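Local coordinates for nigritoxine (Vibrio nigripulchritudo, PDB 5M41), which acts as a bacterial toxin against crustaceans and insects and carries a magnesium ion on a helical part of its new fold, at residues 192-195 against 196-200; 182-185 against 186-190; 32-35 against 36-40; 239-242 against 243-247. One frame throughout, in Å; residues are numbered along the deposited sequence.

Contact 1: residues 192-195 against 196-200; sequences ENND and DQILS. With MG (magnesium ion), chain B.
Ile198 reaches back from the first turn of helix 195-203 onto Asn194 and Glu192. Its CB lies 3.7 Å from Asn194 O. CG1 meets the side-chain amide of Asn194 and lies 3.0 Å from Asn194 OD1, a tight carbon-to-oxygen approach. At the tip, CD1 keeps touching that amide oxygen and ends 3.5 Å from Glu192 CG, the two side chains crossing at about a right angle. Glu192 OE1 hydrogen-bonds to Ser133 OG.

Asn194 turns its other amide atom to the helix: ND2 makes a weak hydrogen bond to Gln197 OE1, the two amide planes 84° apart. Ile198 N bonds to Asn194 O at 3.1 Å and Leu199 N to Asp195 O at 3.0 Å; Asp195 is both a metal ligand and the first residue of the helix. Glu192 O and Asp195 OD1, the latter at 2.1 Å, bind the magnesium ion with three waters and Val189 O of the preceding helix, six ligands in all, and water 2 also donates to Asp195 OD2. Asn194, at the N-cap position though its side chain makes no capping bond, centres an inverse gamma turn in this magnesium site at the junction of helices 177-191 and 195-203.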
loop_
_atom_site.group_PDB
_atom_site.type_symbol
_atom_site.label_atom_id
_atom_site.label_comp_id
_atom_site.label_asym_id
_atom_site.label_seq_id
_atom_site.Cartn_x
_atom_site.Cartn_y
_atom_site.Cartn_z
ATOM N N GLU A 192 -9.191 41.933 -4.082
ATOM C CA GLU A 192 -8.008 41.657 -4.891
ATOM C C GLU A 192 -8.343 40.595 -5.940
ATOM O O GLU A 192 -9.329 39.906 -5.794
ATOM C CB GLU A 192 -6.826 41.243 -4.002
ATOM C CG GLU A 192 -6.398 42.303 -2.994
ATOM C CD GLU A 192 -5.996 43.615 -3.667
ATOM O OE1 GLU A 192 -5.269 43.596 -4.678
ATOM O OE2 GLU A 192 -6.437 44.672 -3.202
ATOM N N ASN A 193 -7.586 40.536 -7.047
ATOM C CA ASN A 193 -7.839 39.527 -8.111
ATOM C C ASN A 193 -7.189 38.164 -7.854
ATOM O O ASN A 193 -7.717 37.134 -8.271
ATOM C CB ASN A 193 -7.427 40.035 -9.512
ATOM C CG ASN A 193 -8.369 41.103 -10.052
ATOM O OD1 ASN A 193 -9.541 41.158 -9.684
ATOM N ND2 ASN A 193 -7.849 41.968 -10.917
ATOM N N ASN A 194 -6.046 38.169 -7.176
ATOM C CA ASN A 194 -5.248 36.944 -6.961
ATOM C C ASN A 194 -5.550 36.306 -5.621
ATOM O O ASN A 194 -4.692 36.213 -4.740
ATOM C CB ASN A 194 -3.734 37.203 -7.139
ATOM C CG ASN A 194 -3.212 38.355 -6.278
ATOM O OD1 ASN A 194 -3.962 39.268 -5.892
ATOM N ND2 ASN A 194 -1.907 38.320 -5.977
ATOM N N ASP A 195 -6.798 35.880 -5.478
ATOM C CA ASP A 195 -7.273 35.273 -4.269
ATOM C C ASP A 195 -6.218 34.391 -3.597
ATOM O O ASP A 195 -5.863 34.656 -2.455
ATOM C CB ASP A 195 -8.593 34.504 -4.532
ATOM C CG ASP A 195 -9.780 35.435 -4.653
ATOM O OD1 ASP A 195 -9.558 36.629 -4.985
ATOM O OD2 ASP A 195 -10.928 35.008 -4.381
ATOM N N ASP A 196 -5.703 33.366 -4.286
ATOM C CA ASP A 196 -4.990 32.306 -3.567
ATOM C C ASP A 196 -3.674 32.813 -3.007
ATOM O O ASP A 196 -3.316 32.523 -1.861
ATOM C CB ASP A 196 -4.769 31.061 -4.442
ATOM C CG ASP A 196 -6.077 30.349 -4.795
ATOM O OD1 ASP A 196 -7.132 30.620 -4.174
ATOM O OD2 ASP A 196 -6.028 29.501 -5.684
ATOM N N GLN A 197 -2.962 33.580 -3.818
ATOM C CA GLN A 197 -1.665 34.082 -3.422
ATOM C C GLN A 197 -1.748 35.129 -2.310
ATOM O O GLN A 197 -0.914 35.146 -1.402
ATOM C CB GLN A 197 -0.924 34.637 -4.633
ATOM C CG GLN A 197 0.485 35.081 -4.310
ATOM C CD GLN A 197 1.212 35.544 -5.539
ATOM O OE1 GLN A 197 0.623 36.196 -6.422
ATOM N NE2 GLN A 197 2.501 35.210 -5.620
ATOM N N ILE A 198 -2.751 35.997 -2.370
ATOM C CA ILE A 198 -2.881 37.012 -1.337
ATOM C C ILE A 198 -3.191 36.317 -0.031
ATOM O O ILE A 198 -2.587 36.612 1.001
ATOM C CB ILE A 198 -3.913 38.091 -1.696
ATOM C CG1 ILE A 198 -3.463 38.794 -2.973
ATOM C CG2 ILE A 198 -3.976 39.149 -0.608
ATOM C CD1 ILE A 198 -3.489 40.311 -2.922
ATOM N N LEU A 199 -4.080 35.329 -0.097
ATOM C CA LEU A 199 -4.451 34.569 1.076
ATOM C C LEU A 199 -3.258 33.823 1.737
ATOM O O LEU A 199 -3.069 33.892 2.961
ATOM C CB LEU A 199 -5.561 33.589 0.698
ATOM C CG LEU A 199 -6.534 33.031 1.728
ATOM C CD1 LEU A 199 -6.898 33.996 2.872
ATOM C CD2 LEU A 199 -7.779 32.588 0.977
ATOM N N SER A 200 -2.446 33.130 0.940
ATOM C CA SER A 200 -1.322 32.389 1.497
ATOM C C SER A 200 -0.262 33.340 2.058
ATOM O O SER A 200 0.399 33.016 3.070
ATOM C CB SER A 200 -0.718 31.410 0.475
ATOM O OG SER A 200 -0.256 32.058 -0.690
HETATM MG MG MG B . -10.720 38.324 -5.052
HETATM O O HOH W 1 -10.459 37.355 -7.335
HETATM O O HOH W 2 -12.698 37.022 -4.292
HETATM O O HOH W 3 -12.405 39.677 -5.972
#

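Contact 2: residues 182-185 against 186-190; sequences VERL and DYHVS. With MG (magnesium ion), chain B.
Helix 177-191 passes through residues 182-190 as a regular alpha-helix, and near its C-terminal end the carbonyl of Val189 becomes a magnesium ligand. Four successive i to i+4 bonds tie the two halves together, among them Asp186 N to Val182 O at 3.0 Å and Val189 N to Leu185 O at 2.9 Å, the latter almost straight.

On one flank the guanidinium of Arg184 comes near two rings of the following turn, one at each terminal nitrogen. NH1 comes to the edge of the Tyr187 ring, near its plane and 3.7 Å from Tyr187 CE2, with the two planes 58° apart. NH2 stands 3.7 Å from His188 ND1, those planes being 76° apart. The bend of the arginine chain at chi2 (64°) brings its end back toward these rings. The polar ends are held from outside: Arg184 NH2 forms a salt bridge with Glu135 OE1, and Thr84 OG1 bonds to both Arg184 NE and His188 ND1, which links the two side chains through one hydroxyl.

Elsewhere on the helix, Leu185 CD1 meets Val189 CG2 at 4.3 Å, while Leu185 also packs on Leu199 of the next helix. Val182 and Asp186 run side by side, pointing the same way. Water 4 joins this pair, donating to Val182 O at 2.8 Å and to Asp186 OD1 at 2.7 Å.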
loop_
_atom_site.group_PDB
_atom_site.type_symbol
_atom_site.label_atom_id
_atom_site.label_comp_id
_atom_site.label_asym_id
_atom_site.label_seq_id
_atom_site.Cartn_x
_atom_site.Cartn_y
_atom_site.Cartn_z
ATOM N N VAL A 182 -11.198 37.862 10.889
ATOM C CA VAL A 182 -11.685 36.928 9.848
ATOM C C VAL A 182 -12.433 37.702 8.774
ATOM O O VAL A 182 -12.182 37.503 7.572
ATOM C CB VAL A 182 -12.589 35.832 10.452
ATOM C CG1 VAL A 182 -13.397 35.083 9.369
ATOM C CG2 VAL A 182 -11.725 34.858 11.259
ATOM N N GLU A 183 -13.321 38.609 9.195
ATOM C CA GLU A 183 -14.117 39.350 8.204
ATOM C C GLU A 183 -13.213 40.299 7.418
ATOM O O GLU A 183 -13.440 40.515 6.249
ATOM C CB GLU A 183 -15.295 40.101 8.875
ATOM C CG GLU A 183 -16.413 39.150 9.314
ATOM C CD GLU A 183 -17.291 39.676 10.457
ATOM O OE1 GLU A 183 -16.865 40.537 11.258
ATOM O OE2 GLU A 183 -18.417 39.167 10.599
ATOM N N ARG A 184 -12.199 40.868 8.067
ATOM C CA ARG A 184 -11.234 41.723 7.350
ATOM C C ARG A 184 -10.447 40.959 6.279
ATOM O O ARG A 184 -10.285 41.436 5.165
ATOM C CB ARG A 184 -10.299 42.456 8.351
ATOM C CG ARG A 184 -9.071 43.098 7.711
ATOM C CD ARG A 184 -9.408 44.221 6.735
ATOM N NE ARG A 184 -8.261 44.468 5.880
ATOM C CZ ARG A 184 -8.123 45.502 5.064
ATOM N NH1 ARG A 184 -9.083 46.416 4.948
ATOM N NH2 ARG A 184 -7.017 45.595 4.334
ATOM N N LEU A 185 -9.976 39.758 6.602
ATOM C CA LEU A 185 -9.241 38.952 5.637
ATOM C C LEU A 185 -10.158 38.582 4.451
ATOM O O LEU A 185 -9.761 38.666 3.288
ATOM C CB LEU A 185 -8.641 37.710 6.334
ATOM C CG LEU A 185 -7.936 36.671 5.456
ATOM C CD1 LEU A 185 -6.796 37.366 4.694
ATOM C CD2 LEU A 185 -7.428 35.459 6.250
ATOM N N ASP A 186 -11.394 38.175 4.733
ATOM C CA ASP A 186 -12.339 37.871 3.649
ATOM C C ASP A 186 -12.513 39.087 2.715
ATOM O O ASP A 186 -12.478 38.959 1.503
ATOM C CB ASP A 186 -13.716 37.482 4.197
ATOM C CG ASP A 186 -13.756 36.077 4.784
ATOM O OD1 ASP A 186 -12.876 35.235 4.488
ATOM O OD2 ASP A 186 -14.683 35.822 5.574
ATOM N N TYR A 187 -12.707 40.264 3.290
ATOM C CA TYR A 187 -12.816 41.476 2.500
ATOM C C TYR A 187 -11.565 41.748 1.686
ATOM O O TYR A 187 -11.641 42.112 0.521
ATOM C CB TYR A 187 -13.097 42.673 3.415
ATOM C CG TYR A 187 -12.992 44.021 2.729
ATOM C CD1 TYR A 187 -13.970 44.450 1.829
ATOM C CD2 TYR A 187 -11.933 44.890 3.024
ATOM C CE1 TYR A 187 -13.880 45.705 1.212
ATOM C CE2 TYR A 187 -11.836 46.153 2.423
ATOM C CZ TYR A 187 -12.821 46.557 1.525
ATOM O OH TYR A 187 -12.714 47.807 0.932
ATOM N N HIS A 188 -10.406 41.614 2.307
ATOM C CA HIS A 188 -9.137 41.860 1.606
ATOM C C HIS A 188 -9.014 40.967 0.399
ATOM O O HIS A 188 -8.745 41.421 -0.733
ATOM C CB HIS A 188 -7.978 41.651 2.578
ATOM C CG HIS A 188 -6.636 42.075 2.044
ATOM N ND1 HIS A 188 -5.657 42.541 2.848
ATOM C CD2 HIS A 188 -6.114 42.071 0.747
ATOM C CE1 HIS A 188 -4.563 42.848 2.103
ATOM N NE2 HIS A 188 -4.840 42.558 0.820
ATOM N N VAL A 189 -9.251 39.680 0.598
ATOM C CA VAL A 189 -9.289 38.739 -0.526
ATOM C C VAL A 189 -10.308 39.140 -1.590
ATOM O O VAL A 189 -10.018 39.045 -2.800
ATOM C CB VAL A 189 -9.554 37.298 -0.042
ATOM C CG1 VAL A 189 -9.866 36.371 -1.226
ATOM C CG2 VAL A 189 -8.358 36.820 0.772
ATOM N N SER A 190 -11.485 39.607 -1.175
ATOM C CA SER A 190 -12.496 39.975 -2.180
ATOM C C SER A 190 -12.162 41.266 -2.935
ATOM O O SER A 190 -12.667 41.490 -4.038
ATOM C CB SER A 190 -13.884 40.093 -1.574
ATOM O OG SER A 190 -14.080 41.370 -1.041
HETATM MG MG MG B . -10.720 38.324 -5.052
HETATM O O HOH W 4 -11.154 35.135 6.566
HETATM O O HOH W 3 -12.405 39.677 -5.972
HETATM O O HOH W 2 -12.698 37.022 -4.292
HETATM O O HOH W 1 -10.459 37.355 -7.335
#

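Contact 3: residues 32-35 against 36-40; sequences LTKE and AQQNL
The flat amides of Gln37, Gln38 and Asn39 lie against the backbone and side chains of residues 32-35. Gln37 spans two neighbours: OE1 stands 3.7 Å from Lys34 CA, and NE2 is 3.6 Å from Leu32 O while hydrogen-bonding outside the segments to Tyr29 O. Its chain is extended beyond CG, which carries the amide back past Thr33 O to the residues before the helix. NE2 of Gln38 lies 3.7 Å from Lys34 NZ, where the two side chains cross obliquely; both are donors, so this is proximity and not a bond. Asn39 folds its amide over the preceding turn, with CG 3.2 Å from Glu35 O.

These groups lie along the first turns of helix 34-54, whose N-cap is Thr33. Thr33 OG1 accepts from Ala36 N at 3.1 Å with an N-H...O angle of 165°. OG1 stands between the backbone N and the carbonyl carbon (chi1 62°), which turns it toward that amide, and it also has a weak hydrogen bond to Thr265. The first helical bonds follow, Gln37 N to Thr33 O and Gln38 N to Lys34 O.

Leu32, just ahead of the cap, supplies the apolar side. Its CB rests 3.9 Å from Ala36 CB, and its CD1 meets Leu40 CD1 at 3.8 Å, the two leucines crossing at about a right angle. Both also pack on Leu261 of helix 253-264.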
loop_
_atom_site.group_PDB
_atom_site.type_symbol
_atom_site.label_atom_id
_atom_site.label_comp_id
_atom_site.label_asym_id
_atom_site.label_seq_id
_atom_site.Cartn_x
_atom_site.Cartn_y
_atom_site.Cartn_z
ATOM N N LEU A 32 -12.365 25.881 6.091
ATOM C CA LEU A 32 -12.704 25.902 7.514
ATOM C C LEU A 32 -14.060 26.579 7.670
ATOM O O LEU A 32 -14.392 27.490 6.907
ATOM C CB LEU A 32 -11.663 26.703 8.304
ATOM C CG LEU A 32 -10.255 26.123 8.361
ATOM C CD1 LEU A 32 -9.352 27.053 9.185
ATOM C CD2 LEU A 32 -10.317 24.724 9.002
ATOM N N THR A 33 -14.844 26.153 8.660
ATOM C CA THR A 33 -16.064 26.910 9.002
ATOM C C THR A 33 -15.627 28.289 9.532
ATOM O O THR A 33 -14.483 28.453 9.967
ATOM C CB THR A 33 -16.875 26.216 10.118
ATOM O OG1 THR A 33 -16.065 26.159 11.287
ATOM C CG2 THR A 33 -17.308 24.743 9.700
ATOM N N LYS A 34 -16.530 29.266 9.499
ATOM C CA LYS A 34 -16.276 30.585 10.111
ATOM C C LYS A 34 -15.795 30.475 11.562
ATOM O O LYS A 34 -14.823 31.141 11.964
ATOM C CB LYS A 34 -17.532 31.454 10.043
ATOM C CG LYS A 34 -17.663 32.277 8.764
ATOM C CD LYS A 34 -17.066 33.681 8.943
ATOM C CE LYS A 34 -18.091 34.702 9.431
ATOM N NZ LYS A 34 -17.421 35.812 10.159
ATOM N N GLU A 35 -16.442 29.602 12.327
ATOM C CA GLU A 35 -16.055 29.345 13.723
ATOM C C GLU A 35 -14.585 28.897 13.863
ATOM O O GLU A 35 -13.847 29.405 14.723
ATOM C CB GLU A 35 -17.006 28.297 14.340
ATOM C CG GLU A 35 -16.735 28.010 15.816
ATOM C CD GLU A 35 -17.507 26.798 16.400
ATOM O OE1 GLU A 35 -18.383 26.180 15.727
ATOM O OE2 GLU A 35 -17.211 26.444 17.561
ATOM N N ALA A 36 -14.184 27.927 13.040
ATOM C CA ALA A 36 -12.795 27.427 12.995
ATOM C C ALA A 36 -11.792 28.514 12.558
ATOM O O ALA A 36 -10.684 28.568 13.076
ATOM C CB ALA A 36 -12.688 26.220 12.076
ATOM N N GLN A 37 -12.169 29.349 11.588
ATOM C CA GLN A 37 -11.319 30.503 11.197
ATOM C C GLN A 37 -11.131 31.517 12.347
ATOM O O GLN A 37 -10.027 32.007 12.545
ATOM C CB GLN A 37 -11.853 31.231 9.938
ATOM C CG GLN A 37 -11.978 30.333 8.689
ATOM C CD GLN A 37 -12.789 30.982 7.569
ATOM O OE1 GLN A 37 -13.638 31.830 7.822
ATOM N NE2 GLN A 37 -12.534 30.573 6.326
ATOM N N GLN A 38 -12.207 31.850 13.069
ATOM C CA GLN A 38 -12.123 32.697 14.262
ATOM C C GLN A 38 -11.205 32.076 15.316
ATOM O O GLN A 38 -10.361 32.771 15.935
ATOM C CB GLN A 38 -13.528 32.944 14.855
ATOM C CG GLN A 38 -14.416 33.734 13.894
ATOM C CD GLN A 38 -15.856 33.867 14.344
ATOM O OE1 GLN A 38 -16.221 33.437 15.429
ATOM N NE2 GLN A 38 -16.682 34.454 13.498
ATOM N N ASN A 39 -11.379 30.775 15.529
ATOM C CA ASN A 39 -10.551 30.042 16.479
ATOM C C ASN A 39 -9.078 30.117 16.060
ATOM O O ASN A 39 -8.195 30.289 16.893
ATOM C CB ASN A 39 -10.950 28.568 16.516
ATOM C CG ASN A 39 -12.234 28.304 17.290
ATOM O OD1 ASN A 39 -12.745 27.188 17.264
ATOM N ND2 ASN A 39 -12.773 29.303 17.924
ATOM N N LEU A 40 -8.819 29.929 14.769
ATOM C CA LEU A 40 -7.451 30.072 14.252
ATOM C C LEU A 40 -6.883 31.456 14.633
ATOM O O LEU A 40 -5.745 31.567 15.153
ATOM C CB LEU A 40 -7.456 29.882 12.730
ATOM C CG LEU A 40 -6.195 29.831 11.882
ATOM C CD1 LEU A 40 -6.536 29.264 10.485
ATOM C CD2 LEU A 40 -5.618 31.235 11.702
#

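Contact 4: residues 239-242 against 243-247; sequences SPTD and ELRAI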
loop_
_atom_site.group_PDB
_atom_site.type_symbol
_atom_site.label_atom_id
_atom_site.label_comp_id
_atom_site.label_asym_id
_atom_site.label_seq_id
_atom_site.Cartn_x
_atom_site.Cartn_y
_atom_site.Cartn_z
ATOM N N SER A 239 10.293 26.233 9.241
ATOM C CA SER A 239 10.059 27.656 8.984
ATOM C C SER A 239 8.640 27.923 8.396
ATOM O O SER A 239 8.056 27.041 7.787
ATOM C CB SER A 239 11.141 28.219 8.059
ATOM O OG SER A 239 10.829 28.006 6.687
ATOM N N PRO A 240 8.087 29.136 8.598
ATOM C CA PRO A 240 6.776 29.426 8.015
ATOM C C PRO A 240 6.686 29.064 6.532
ATOM O O PRO A 240 5.731 28.403 6.147
ATOM C CB PRO A 240 6.624 30.930 8.238
ATOM C CG PRO A 240 7.363 31.164 9.534
ATOM C CD PRO A 240 8.557 30.232 9.474
ATOM N N THR A 241 7.681 29.448 5.728
ATOM C CA THR A 241 7.679 29.187 4.281
ATOM C C THR A 241 7.756 27.692 3.980
ATOM O O THR A 241 7.069 27.205 3.088
ATOM C CB THR A 241 8.834 29.958 3.583
ATOM O OG1 THR A 241 8.671 31.360 3.825
ATOM C CG2 THR A 241 8.873 29.733 2.067
ATOM N N ASP A 242 8.592 26.963 4.718
ATOM C CA ASP A 242 8.710 25.523 4.496
ATOM C C ASP A 242 7.426 24.791 4.833
ATOM O O ASP A 242 7.072 23.863 4.140
ATOM C CB ASP A 242 9.881 24.936 5.285
ATOM C CG ASP A 242 11.233 25.298 4.663
ATOM O OD1 ASP A 242 11.285 25.592 3.457
ATOM O OD2 ASP A 242 12.234 25.294 5.378
ATOM N N GLU A 243 6.736 25.213 5.892
ATOM C CA GLU A 243 5.422 24.630 6.216
ATOM C C GLU A 243 4.430 24.819 5.073
ATOM O O GLU A 243 3.684 23.896 4.749
ATOM C CB GLU A 243 4.865 25.204 7.516
ATOM C CG GLU A 243 5.528 24.640 8.764
ATOM C CD GLU A 243 5.479 23.121 8.824
ATOM O OE1 GLU A 243 4.413 22.494 8.533
ATOM O OE2 GLU A 243 6.530 22.547 9.157
ATOM N N LEU A 244 4.447 25.987 4.423
ATOM C CA LEU A 244 3.560 26.186 3.261
ATOM C C LEU A 244 4.018 25.353 2.084
ATOM O O LEU A 244 3.185 24.795 1.342
ATOM C CB LEU A 244 3.444 27.661 2.845
ATOM C CG LEU A 244 2.841 28.665 3.836
ATOM C CD1 LEU A 244 2.454 29.931 3.100
ATOM C CD2 LEU A 244 1.598 28.154 4.551
ATOM N N ARG A 245 5.332 25.254 1.897
ATOM C CA ARG A 245 5.859 24.425 0.826
ATOM C C ARG A 245 5.456 22.950 1.018
ATOM O O ARG A 245 5.213 22.246 0.044
ATOM C CB ARG A 245 7.386 24.554 0.732
ATOM C CG ARG A 245 7.836 25.907 0.198
ATOM C CD ARG A 245 9.351 26.028 0.232
ATOM N NE ARG A 245 9.997 24.974 -0.547
ATOM C CZ ARG A 245 10.267 25.052 -1.841
ATOM N NH1 ARG A 245 9.963 26.145 -2.534
ATOM N NH2 ARG A 245 10.866 24.029 -2.436
ATOM N N ALA A 246 5.365 22.514 2.270
ATOM C CA ALA A 246 5.104 21.105 2.610
ATOM C C ALA A 246 3.642 20.821 2.992
ATOM O O ALA A 246 3.341 19.774 3.567
ATOM C CB ALA A 246 6.054 20.656 3.735
ATOM N N ILE A 247 2.747 21.760 2.691
ATOM C CA ILE A 247 1.316 21.651 3.052
ATOM C C ILE A 247 0.631 20.348 2.591
ATOM O O ILE A 247 -0.242 19.837 3.274
ATOM C CB ILE A 247 0.500 22.913 2.602
ATOM C CG1 ILE A 247 -0.942 22.860 3.089
ATOM C CG2 ILE A 247 0.396 23.025 1.094
ATOM C CD1 ILE A 247 -1.100 23.111 4.568
#
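Glu243 N donates to Ser239 O at 2.9 Å, the bond that opens the short helix 240-245. Ser239 is the N-cap of this helix: its OG accepts from Asp242 N at 3.2 Å, so its carbonyl and hydroxyl oxygens each hold one amide of the first turn. The serine has OG between its backbone N and carbonyl carbon (chi1 85°), which directs the oxygen to Asp242. The carboxylate of Glu243 bonds back to Thr238 OG1 and on to Leu254 N, linking the helix start to helix 253-264.

Further along, Leu244 N bonds to Pro240 O and Arg245 N to Thr241 O, while Ala246 N reaches Asp242 O at 2.9 Å with a bent N-H...O angle of 135°. Ala246 is the first residue to leave helical backbone angles.

Arg245 lays the aliphatic part of its chain over the preceding turn. CG is 3.3 Å from Thr241 O, and CD lies 4.2 Å from Thr241 CG2. The guanidinium plane is turned 73° from the Asp242 carboxylate, and the opposite charges, which may attract each other weakly, do not form a salt bridge: Asp242 OD1 remains 4.3 Å from Arg245 NE and touches Arg245 CD instead, at 3.8 Å.

Contacts 1 and 2 build the magnesium site together: the end of helix 177-191 gives one ligand, the loop and start of helix 195-203 give two, and three waters are common to both. Their centres lie 10 Å apart, and Ile198 CG2 packs 3.8 Å from His188 NE2 between the two helices. Contact 3 touches contact 2 through Val182, whose CG2 lies 3.5 Å from Gln38 N, and a long, weak ion pair joins Lys34 to Glu183; the side chain of Gln37 is still about 14 Å from the metal. Contact 4 meets contact 1 through Leu244 CD1, 3.7 Å from Ser200 O, but its nearest atoms stay about 12 Å from contact 2.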